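Local coordinates for encapsidation protein (Lactococcus phage asccphi28, PDB 7JQP) that probably acts as the ASCE-type ATPase motor that hydrolyses ATP to drive the phage genome into its capsid, at residues 34-45 with 69-79; 122-130 with 161-171. All coordinates share one frame; numbering follows the deposited sequence.

Interaction 1. Residues 34-45 with 69-79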
loop_
_atom_site.group_PDB
_atom_site.type_symbol
_atom_site.label_atom_id
_atom_site.label_comp_id
_atom_site.label_asym_id
_atom_site.label_seq_id
_atom_site.Cartn_x
_atom_site.Cartn_y
_atom_site.Cartn_z
ATOM N N PHE A 34 -6.425 -6.861 29.091
ATOM C CA PHE A 34 -7.615 -7.661 29.364
ATOM C C PHE A 34 -8.273 -7.249 30.673
ATOM O O PHE A 34 -9.471 -6.950 30.711
ATOM C CB PHE A 34 -7.218 -9.141 29.384
ATOM C CG PHE A 34 -8.304 -10.067 29.850
ATOM C CD1 PHE A 34 -8.374 -10.439 31.183
ATOM C CD2 PHE A 34 -9.238 -10.581 28.966
ATOM C CE1 PHE A 34 -9.360 -11.290 31.630
ATOM C CE2 PHE A 34 -10.229 -11.438 29.409
ATOM C CZ PHE A 34 -10.289 -11.793 30.743
ATOM N N ASN A 35 -7.500 -7.217 31.759
ATOM C CA ASN A 35 -8.080 -6.909 33.062
ATOM C C ASN A 35 -8.519 -5.451 33.159
ATOM O O ASN A 35 -9.574 -5.157 33.733
ATOM C CB ASN A 35 -7.081 -7.255 34.164
ATOM C CG ASN A 35 -6.870 -8.751 34.305
ATOM O OD1 ASN A 35 -5.745 -9.245 34.222
ATOM N ND2 ASN A 35 -7.959 -9.482 34.510
ATOM N N VAL A 36 -7.736 -4.522 32.603
ATOM C CA VAL A 36 -8.126 -3.115 32.662
ATOM C C VAL A 36 -9.425 -2.890 31.900
ATOM O O VAL A 36 -10.325 -2.182 32.368
ATOM C CB VAL A 36 -7.001 -2.218 32.112
ATOM C CG1 VAL A 36 -7.502 -0.786 31.950
ATOM C CG2 VAL A 36 -5.794 -2.260 33.024
ATOM N N THR A 37 -9.539 -3.487 30.713
ATOM C CA THR A 37 -10.760 -3.354 29.925
ATOM C C THR A 37 -11.930 -4.045 30.613
ATOM O O THR A 37 -13.066 -3.567 30.530
ATOM C CB THR A 37 -10.534 -3.915 28.518
ATOM O OG1 THR A 37 -9.238 -3.519 28.046
ATOM C CG2 THR A 37 -11.591 -3.415 27.550
ATOM N N GLY A 38 -11.674 -5.164 31.293
ATOM C CA GLY A 38 -12.753 -5.882 31.953
ATOM C C GLY A 38 -13.331 -5.139 33.142
ATOM O O GLY A 38 -14.552 -5.071 33.305
ATOM N N GLU A 39 -12.464 -4.568 33.986
ATOM C CA GLU A 39 -12.944 -3.826 35.148
ATOM C C GLU A 39 -13.741 -2.602 34.725
ATOM O O GLU A 39 -14.703 -2.215 35.400
ATOM C CB GLU A 39 -11.768 -3.409 36.032
ATOM C CG GLU A 39 -12.151 -2.908 37.423
ATOM C CD GLU A 39 -12.472 -4.030 38.392
ATOM O OE1 GLU A 39 -11.732 -5.039 38.405
ATOM O OE2 GLU A 39 -13.458 -3.901 39.151
ATOM N N ALA A 40 -13.354 -1.984 33.607
ATOM C CA ALA A 40 -14.055 -0.806 33.119
ATOM C C ALA A 40 -15.451 -1.148 32.613
ATOM O O ALA A 40 -16.337 -0.288 32.636
ATOM C CB ALA A 40 -13.238 -0.143 32.007
ATOM N N LEU A 41 -15.666 -2.389 32.164
ATOM C CA LEU A 41 -16.909 -2.744 31.485
ATOM C C LEU A 41 -18.129 -2.223 32.238
ATOM O O LEU A 41 -19.062 -1.678 31.636
ATOM C CB LEU A 41 -17.013 -4.259 31.306
ATOM C CG LEU A 41 -16.094 -4.926 30.286
ATOM C CD1 LEU A 41 -16.443 -6.406 30.165
ATOM C CD2 LEU A 41 -16.177 -4.247 28.932
ATOM N N ASP A 42 -18.160 -2.415 33.560
ATOM C CA ASP A 42 -19.326 -1.984 34.326
ATOM C C ASP A 42 -19.646 -0.521 34.047
ATOM O O ASP A 42 -20.815 -0.146 33.901
ATOM C CB ASP A 42 -19.089 -2.207 35.819
ATOM C CG ASP A 42 -20.378 -2.240 36.613
ATOM O OD1 ASP A 42 -21.108 -3.251 36.521
ATOM O OD2 ASP A 42 -20.661 -1.255 37.328
ATOM N N ASP A 43 -18.614 0.319 33.957
ATOM C CA ASP A 43 -18.833 1.726 33.639
ATOM C C ASP A 43 -19.259 1.903 32.187
ATOM O O ASP A 43 -20.210 2.635 31.894
ATOM C CB ASP A 43 -17.562 2.526 33.927
ATOM C CG ASP A 43 -17.183 2.503 35.393
ATOM O OD1 ASP A 43 -17.175 1.404 35.986
ATOM O OD2 ASP A 43 -16.881 3.579 35.948
ATOM N N LEU A 44 -18.574 1.232 31.258
ATOM C CA LEU A 44 -18.893 1.430 29.851
ATOM C C LEU A 44 -20.293 0.915 29.535
ATOM O O LEU A 44 -21.041 1.547 28.779
ATOM C CB LEU A 44 -17.877 0.722 28.957
ATOM C CG LEU A 44 -16.453 1.266 28.863
ATOM C CD1 LEU A 44 -15.718 1.014 30.171
ATOM C CD2 LEU A 44 -15.704 0.663 27.695
ATOM N N PHE A 45 -20.662 -0.241 30.099
ATOM C CA PHE A 45 -21.944 -0.842 29.750
ATOM C C PHE A 45 -23.111 -0.048 30.337
ATOM O O PHE A 45 -24.115 0.177 29.652
ATOM C CB PHE A 45 -22.012 -2.306 30.198
ATOM C CG PHE A 45 -21.138 -3.245 29.388
ATOM C CD1 PHE A 45 -20.355 -2.777 28.344
ATOM C CD2 PHE A 45 -21.151 -4.607 29.640
ATOM C CE1 PHE A 45 -19.566 -3.642 27.602
ATOM C CE2 PHE A 45 -20.372 -5.477 28.896
ATOM C CZ PHE A 45 -19.581 -4.994 27.875
ATOM N N PHE A 69 -11.391 -7.513 21.280
ATOM C CA PHE A 69 -11.067 -6.592 22.365
ATOM C C PHE A 69 -11.884 -6.928 23.606
ATOM O O PHE A 69 -11.370 -6.896 24.730
ATOM C CB PHE A 69 -11.331 -5.158 21.908
ATOM C CG PHE A 69 -10.708 -4.106 22.785
ATOM C CD1 PHE A 69 -9.333 -3.943 22.815
ATOM C CD2 PHE A 69 -11.493 -3.278 23.567
ATOM C CE1 PHE A 69 -8.753 -2.973 23.608
ATOM C CE2 PHE A 69 -10.917 -2.309 24.368
ATOM C CZ PHE A 69 -9.545 -2.156 24.387
ATOM N N ILE A 70 -13.158 -7.262 23.412
ATOM C CA ILE A 70 -14.040 -7.777 24.454
ATOM C C ILE A 70 -14.342 -9.230 24.108
ATOM O O ILE A 70 -14.789 -9.524 22.993
ATOM C CB ILE A 70 -15.338 -6.955 24.519
ATOM C CG1 ILE A 70 -15.034 -5.488 24.830
ATOM C CG2 ILE A 70 -16.268 -7.549 25.576
ATOM C CD1 ILE A 70 -16.254 -4.581 24.773
ATOM N N THR A 71 -14.096 -10.136 25.052
ATOM C CA THR A 71 -14.201 -11.567 24.806
ATOM C C THR A 71 -15.263 -12.184 25.707
ATOM O O THR A 71 -15.632 -11.619 26.741
ATOM C CB THR A 71 -12.857 -12.274 25.026
ATOM O OG1 THR A 71 -12.321 -11.908 26.304
ATOM C CG2 THR A 71 -11.866 -11.895 23.933
ATOM N N GLU A 72 -15.759 -13.355 25.296
ATOM C CA GLU A 72 -16.729 -14.065 26.124
ATOM C C GLU A 72 -16.150 -14.354 27.503
ATOM O O GLU A 72 -16.841 -14.219 28.520
ATOM C CB GLU A 72 -17.154 -15.372 25.448
ATOM C CG GLU A 72 -18.158 -16.181 26.265
ATOM C CD GLU A 72 -18.395 -17.580 25.720
ATOM O OE1 GLU A 72 -17.707 -17.976 24.754
ATOM O OE2 GLU A 72 -19.270 -18.285 26.268
ATOM N N GLU A 73 -14.874 -14.751 27.555
ATOM C CA GLU A 73 -14.243 -15.053 28.835
ATOM C C GLU A 73 -14.146 -13.810 29.710
ATOM O O GLU A 73 -14.328 -13.889 30.929
ATOM C CB GLU A 73 -12.858 -15.663 28.606
ATOM C CG GLU A 73 -11.832 -14.701 28.027
ATOM C CD GLU A 73 -10.500 -15.369 27.732
ATOM O OE1 GLU A 73 -10.259 -16.482 28.249
ATOM O OE2 GLU A 73 -9.697 -14.780 26.977
HETATM N N MSE A 74 -13.866 -12.656 29.109
HETATM C CA MSE A 74 -13.798 -11.399 29.850
HETATM C C MSE A 74 -15.157 -11.118 30.478
HETATM O O MSE A 74 -15.265 -10.816 31.667
HETATM C CB MSE A 74 -13.389 -10.252 28.935
HETATM C CG MSE A 74 -12.906 -9.011 29.670
HETATM SE SE MSE A 74 -12.016 -7.773 28.454
HETATM C CE MSE A 74 -13.476 -6.547 28.057
ATOM N N LEU A 75 -16.194 -11.225 29.646
ATOM C CA LEU A 75 -17.558 -11.014 30.112
ATOM C C LEU A 75 -17.914 -12.020 31.199
ATOM O O LEU A 75 -18.524 -11.662 32.215
ATOM C CB LEU A 75 -18.506 -11.141 28.923
ATOM C CG LEU A 75 -18.419 -10.016 27.889
ATOM C CD1 LEU A 75 -19.002 -10.517 26.563
ATOM C CD2 LEU A 75 -19.129 -8.750 28.309
ATOM N N ARG A 76 -17.516 -13.280 31.009
ATOM C CA ARG A 76 -17.828 -14.327 31.976
ATOM C C ARG A 76 -17.023 -14.158 33.258
ATOM O O ARG A 76 -17.532 -14.424 34.353
ATOM C CB ARG A 76 -17.563 -15.699 31.351
ATOM C CG ARG A 76 -17.966 -16.888 32.216
ATOM C CD ARG A 76 -17.809 -18.212 31.461
ATOM N NE ARG A 76 -16.424 -18.486 31.078
ATOM C CZ ARG A 76 -15.913 -18.273 29.866
ATOM N NH1 ARG A 76 -16.665 -17.780 28.891
ATOM N NH2 ARG A 76 -14.641 -18.560 29.630
ATOM N N VAL A 77 -15.766 -13.727 33.146
ATOM C CA VAL A 77 -14.937 -13.527 34.332
ATOM C C VAL A 77 -15.412 -12.321 35.130
ATOM O O VAL A 77 -15.589 -12.400 36.350
ATOM C CB VAL A 77 -13.459 -13.386 33.935
ATOM C CG1 VAL A 77 -12.629 -12.901 35.113
ATOM C CG2 VAL A 77 -12.912 -14.726 33.460
ATOM N N TYR A 78 -15.634 -11.189 34.461
ATOM C CA TYR A 78 -15.960 -9.972 35.193
ATOM C C TYR A 78 -17.414 -9.916 35.643
ATOM O O TYR A 78 -17.696 -9.342 36.700
ATOM C CB TYR A 78 -15.602 -8.745 34.366
ATOM C CG TYR A 78 -14.157 -8.364 34.575
ATOM C CD1 TYR A 78 -13.813 -7.424 35.535
ATOM C CD2 TYR A 78 -13.134 -8.998 33.881
ATOM C CE1 TYR A 78 -12.497 -7.088 35.767
ATOM C CE2 TYR A 78 -11.809 -8.661 34.101
ATOM C CZ TYR A 78 -11.499 -7.706 35.051
ATOM O OH TYR A 78 -10.188 -7.366 35.289
ATOM N N PHE A 79 -18.344 -10.510 34.890
ATOM C CA PHE A 79 -19.741 -10.544 35.307
ATOM C C PHE A 79 -20.140 -11.878 35.937
ATOM O O PHE A 79 -21.253 -11.987 36.463
ATOM C CB PHE A 79 -20.683 -10.223 34.130
ATOM C CG PHE A 79 -20.530 -8.821 33.599
ATOM C CD1 PHE A 79 -21.114 -7.752 34.257
ATOM C CD2 PHE A 79 -19.825 -8.576 32.434
ATOM C CE1 PHE A 79 -20.971 -6.462 33.782
ATOM C CE2 PHE A 79 -19.685 -7.289 31.948
ATOM C CZ PHE A 79 -20.262 -6.231 32.622
#
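Tyr-78 lies with one ring face over the backbone of Gly-38, whose CA stands 3.6 Å from the ring centroid, 10° off the ring normal, a CH-pi contact. Glycine suits the place because, with no side chain, it lets a broad ring settle on the helix itself. The phenol then crosses toward Asn-35, bringing Tyr-78 OH to 2.8 Å from Asn-35 O, and Tyr-78 also rests on Thr-10.

Selenomethionine Met-74, one turn earlier, is a knob in the hole formed by Phe-34, Thr-37, Gly-38 and Leu-41. Its SE makes an oblique Met-aromatic contact with Phe-34, 4.6 Å from the ring centroid, and its flexible chain bends at the last torsion (chi3 97°) to carry Met-74 CE to 3.6 Å from Leu-41 CD1.

Apolar packing continues along the helix. Leu-41 CD1 also reaches Phe-79 CE2 (3.8 Å), while Phe-45 and Phe-79 meet rim to rim with planes nearly parallel. Leu-75 CD2 sits at the edge of the Phe-45 ring, 3.5 Å from its CE2.

Among polar groups, Thr-71 is the N-cap of helix 72-79, its OG1 accepting from Met-74 N at 3.3 Å.

The sequence leading into and beginning helix 32-46 fits a Walker A motif, so this knobs-into-holes packing, in which segments 34-45 and 72-79 cross at -69°, sets a second helix against the probable P-loop helix of an ASCE ATPase fold.

Interaction 2. Residues 122-130 with 161-171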
loop_
_atom_site.group_PDB
_atom_site.type_symbol
_atom_site.label_atom_id
_atom_site.label_comp_id
_atom_site.label_asym_id
_atom_site.label_seq_id
_atom_site.Cartn_x
_atom_site.Cartn_y
_atom_site.Cartn_z
ATOM N N TYR A 122 -12.948 3.642 21.599
ATOM C CA TYR A 122 -12.380 4.327 20.450
ATOM C C TYR A 122 -10.935 3.872 20.292
ATOM O O TYR A 122 -10.197 3.776 21.279
ATOM C CB TYR A 122 -12.371 5.856 20.598
ATOM C CG TYR A 122 -13.703 6.564 20.685
ATOM C CD1 TYR A 122 -14.398 6.635 21.881
ATOM C CD2 TYR A 122 -14.234 7.221 19.579
ATOM C CE1 TYR A 122 -15.604 7.305 21.967
ATOM C CE2 TYR A 122 -15.437 7.894 19.655
ATOM C CZ TYR A 122 -16.117 7.935 20.851
ATOM O OH TYR A 122 -17.316 8.608 20.930
ATOM N N PHE A 123 -10.526 3.597 19.060
ATOM C CA PHE A 123 -9.148 3.247 18.748
ATOM C C PHE A 123 -8.490 4.425 18.044
ATOM O O PHE A 123 -8.998 4.912 17.029
ATOM C CB PHE A 123 -9.101 1.980 17.892
ATOM C CG PHE A 123 -9.609 0.755 18.612
ATOM C CD1 PHE A 123 -8.768 0.010 19.423
ATOM C CD2 PHE A 123 -10.933 0.364 18.494
ATOM C CE1 PHE A 123 -9.235 -1.107 20.091
ATOM C CE2 PHE A 123 -11.404 -0.752 19.161
ATOM C CZ PHE A 123 -10.553 -1.488 19.962
ATOM N N ILE A 124 -7.370 4.887 18.604
ATOM C CA ILE A 124 -6.652 6.057 18.120
ATOM C C ILE A 124 -5.164 5.758 18.076
ATOM O O ILE A 124 -4.631 5.021 18.911
ATOM C CB ILE A 124 -6.875 7.288 19.026
ATOM C CG1 ILE A 124 -8.351 7.529 19.282
ATOM C CG2 ILE A 124 -6.168 8.520 18.462
ATOM C CD1 ILE A 124 -8.560 8.556 20.348
ATOM N N ALA A 125 -4.482 6.397 17.134
ATOM C CA ALA A 125 -3.044 6.259 16.972
ATOM C C ALA A 125 -2.389 7.605 17.235
ATOM O O ALA A 125 -2.816 8.628 16.688
ATOM C CB ALA A 125 -2.701 5.760 15.566
ATOM N N LEU A 126 -1.365 7.601 18.086
ATOM C CA LEU A 126 -0.688 8.845 18.431
ATOM C C LEU A 126 -0.107 9.513 17.195
ATOM O O LEU A 126 -0.029 10.745 17.136
ATOM C CB LEU A 126 0.398 8.555 19.462
ATOM C CG LEU A 126 0.841 9.680 20.394
ATOM C CD1 LEU A 126 -0.324 10.430 21.003
ATOM C CD2 LEU A 126 1.725 9.074 21.488
ATOM N N SER A 127 0.288 8.724 16.193
ATOM C CA SER A 127 0.787 9.302 14.949
ATOM C C SER A 127 -0.278 10.161 14.281
ATOM O O SER A 127 0.032 11.209 13.700
ATOM C CB SER A 127 1.238 8.193 14.001
ATOM O OG SER A 127 1.498 6.997 14.712
ATOM N N ARG A 128 -1.535 9.733 14.346
ATOM C CA ARG A 128 -2.645 10.453 13.740
ATOM C C ARG A 128 -3.344 11.378 14.726
ATOM O O ARG A 128 -4.351 12.001 14.370
ATOM C CB ARG A 128 -3.657 9.445 13.174
ATOM C CG ARG A 128 -3.014 8.275 12.433
ATOM C CD ARG A 128 -4.007 7.145 12.158
ATOM N NE ARG A 128 -3.400 6.073 11.368
ATOM C CZ ARG A 128 -3.928 4.862 11.206
ATOM N NH1 ARG A 128 -5.082 4.552 11.783
ATOM N NH2 ARG A 128 -3.300 3.958 10.467
ATOM N N ALA A 129 -2.825 11.488 15.952
ATOM C CA ALA A 129 -3.476 12.289 16.983
ATOM C C ALA A 129 -3.466 13.777 16.651
ATOM O O ALA A 129 -4.416 14.497 16.983
ATOM C CB ALA A 129 -2.795 12.042 18.332
ATOM N N GLY A 130 -2.392 14.264 16.027
ATOM C CA GLY A 130 -2.272 15.697 15.792
ATOM C C GLY A 130 -3.419 16.286 14.993
ATOM O O GLY A 130 -3.923 17.365 15.319
ATOM N N ILE A 161 7.444 9.137 18.457
ATOM C CA ILE A 161 6.990 10.264 17.654
ATOM C C ILE A 161 7.748 11.522 18.065
ATOM O O ILE A 161 8.166 11.678 19.222
ATOM C CB ILE A 161 5.470 10.464 17.794
ATOM C CG1 ILE A 161 4.734 9.152 17.522
ATOM C CG2 ILE A 161 4.982 11.540 16.831
ATOM C CD1 ILE A 161 3.262 9.203 17.844
ATOM N N ARG A 162 7.946 12.421 17.105
ATOM C CA ARG A 162 8.601 13.689 17.397
ATOM C C ARG A 162 7.771 14.475 18.401
ATOM O O ARG A 162 6.573 14.691 18.198
ATOM C CB ARG A 162 8.784 14.494 16.112
ATOM C CG ARG A 162 9.443 13.720 14.981
ATOM N N ASN A 163 8.410 14.903 19.490
ATOM C CA ASN A 163 7.724 15.615 20.566
ATOM C C ASN A 163 6.503 14.820 21.029
ATOM O O ASN A 163 5.401 15.348 21.186
ATOM C CB ASN A 163 7.334 17.025 20.119
ATOM C CG ASN A 163 7.128 17.972 21.286
ATOM O OD1 ASN A 163 7.479 17.660 22.427
ATOM N ND2 ASN A 163 6.566 19.140 21.005
ATOM N N GLU A 164 6.722 13.523 21.251
ATOM C CA GLU A 164 5.612 12.616 21.523
ATOM C C GLU A 164 4.806 13.057 22.738
ATOM O O GLU A 164 3.569 13.049 22.701
ATOM C CB GLU A 164 6.139 11.193 21.714
ATOM C CG GLU A 164 5.119 10.224 22.274
ATOM C CD GLU A 164 5.408 8.789 21.880
ATOM O OE1 GLU A 164 5.858 8.561 20.736
ATOM O OE2 GLU A 164 5.190 7.883 22.714
ATOM N N PHE A 165 5.477 13.439 23.827
ATOM C CA PHE A 165 4.737 13.745 25.047
ATOM C C PHE A 165 3.846 14.967 24.868
ATOM O O PHE A 165 2.736 15.014 25.412
ATOM C CB PHE A 165 5.685 13.954 26.222
ATOM C CG PHE A 165 5.087 13.559 27.540
ATOM C CD1 PHE A 165 4.977 12.222 27.885
ATOM C CD2 PHE A 165 4.622 14.514 28.427
ATOM C CE1 PHE A 165 4.423 11.845 29.091
ATOM C CE2 PHE A 165 4.069 14.144 29.638
ATOM C CZ PHE A 165 3.968 12.808 29.970
ATOM N N THR A 166 4.312 15.975 24.129
ATOM C CA THR A 166 3.453 17.120 23.853
ATOM C C THR A 166 2.244 16.691 23.034
ATOM O O THR A 166 1.122 17.155 23.274
ATOM C CB THR A 166 4.235 18.214 23.128
ATOM O OG1 THR A 166 5.316 18.661 23.955
ATOM C CG2 THR A 166 3.327 19.394 22.808
ATOM N N VAL A 167 2.452 15.796 22.066
ATOM C CA VAL A 167 1.332 15.263 21.296
ATOM C C VAL A 167 0.405 14.466 22.204
ATOM O O VAL A 167 -0.824 14.540 22.083
ATOM C CB VAL A 167 1.850 14.410 20.123
ATOM C CG1 VAL A 167 0.691 13.762 19.379
ATOM C CG2 VAL A 167 2.686 15.263 19.178
ATOM N N LEU A 168 0.977 13.699 23.133
ATOM C CA LEU A 168 0.158 12.929 24.062
ATOM C C LEU A 168 -0.663 13.848 24.959
ATOM O O LEU A 168 -1.875 13.661 25.112
ATOM C CB LEU A 168 1.048 12.011 24.899
ATOM C CG LEU A 168 0.369 11.205 26.006
ATOM C CD1 LEU A 168 -0.905 10.543 25.517
ATOM C CD2 LEU A 168 1.337 10.159 26.552
ATOM N N LEU A 169 -0.020 14.853 25.556
ATOM C CA LEU A 169 -0.737 15.752 26.455
ATOM C C LEU A 169 -1.851 16.491 25.725
ATOM O O LEU A 169 -2.935 16.702 26.281
ATOM C CB LEU A 169 0.237 16.742 27.092
ATOM C CG LEU A 169 1.181 16.181 28.157
ATOM C CD1 LEU A 169 2.148 17.262 28.626
ATOM C CD2 LEU A 169 0.413 15.609 29.340
ATOM N N ASN A 170 -1.601 16.898 24.478
ATOM C CA ASN A 170 -2.651 17.535 23.690
ATOM C C ASN A 170 -3.826 16.590 23.469
ATOM O O ASN A 170 -4.988 17.013 23.511
ATOM C CB ASN A 170 -2.090 18.014 22.353
ATOM C CG ASN A 170 -1.369 19.342 22.469
ATOM O OD1 ASN A 170 -0.163 19.428 22.245
ATOM N ND2 ASN A 170 -2.108 20.387 22.829
ATOM N N LEU A 171 -3.546 15.306 23.230
ATOM C CA LEU A 171 -4.627 14.343 23.042
ATOM C C LEU A 171 -5.437 14.177 24.322
ATOM O O LEU A 171 -6.661 14.011 24.271
ATOM C CB LEU A 171 -4.059 13.000 22.585
ATOM C CG LEU A 171 -5.065 11.968 22.075
ATOM C CD1 LEU A 171 -5.861 12.516 20.899
ATOM C CD2 LEU A 171 -4.362 10.675 21.684
#
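Leu-126, just past the end of strand 118-125, is the main bump of this contact; its branched end enters a hollow lined by Ile-161, Glu-164, Val-167, Leu-168 and Leu-171. The setting is the alpha/beta core of an ASCE P-loop ATPase, in which helix 164-175 packs against the C-terminal end of a sheet strand and the turn that follows it. With CG anti to the backbone N (chi1 -155°), the branch of Leu-126 is carried toward the helix, and the fork at CG sends the two methyls to different walls. Leu-126 CD1 lies 3.8 Å from Val-167 CG1 and 4.1 Å from Leu-171 CD2, whereas its CD2 rests 3.7 Å from Glu-164 CG, crossing that chain at about a right angle. Leucine fits because its fork fills both sides of the hollow.

A smaller bump comes from the other direction: Ile-161 CD1 reaches 3.4 Å from Leu-126 CB and packs against the backbone N of Ser-127. Farther along, the turn brings Ala-129 close to the helix, and its single methyl, CB, fits between Val-167 CG1 (4.0 Å) and Leu-171 CD2 (3.9 Å). Leu-171 also reaches back to Ile-124, the last strand residue facing the helix, and touches Leu-54 on the neighbouring strand.

Glu-164 is the polar residue in this apolar wall, and both carboxylate oxygens have partners. OE2 forms a salt bridge with Arg-56, and Glu-164 OE1 accepts from Ile-161 N at 2.8 Å, in a nearly straight bond (N-H...O 164°).

In the fold
From the N terminus the chain runs through strand 21-26 and the probable P-loop into helix 32-46, then through strand 50-55 and helix 58-62, before interaction 1 closes the first loop by bringing 69-79 back onto that helix. Strands 83-89 to 118-125 then build the antiparallel side of the large sheet. Interaction 2 closes a second loop, running out through strand 140-145 and returning with helix 164-175. The two loops follow in series, neither nested nor crossed, with centres about 26 Å apart. They nevertheless meet where the rings of Phe-69 and Phe-123 pack edge-to-face, so strand 118-125 links helix 32-46 and the segment packed on it to helix 164-175.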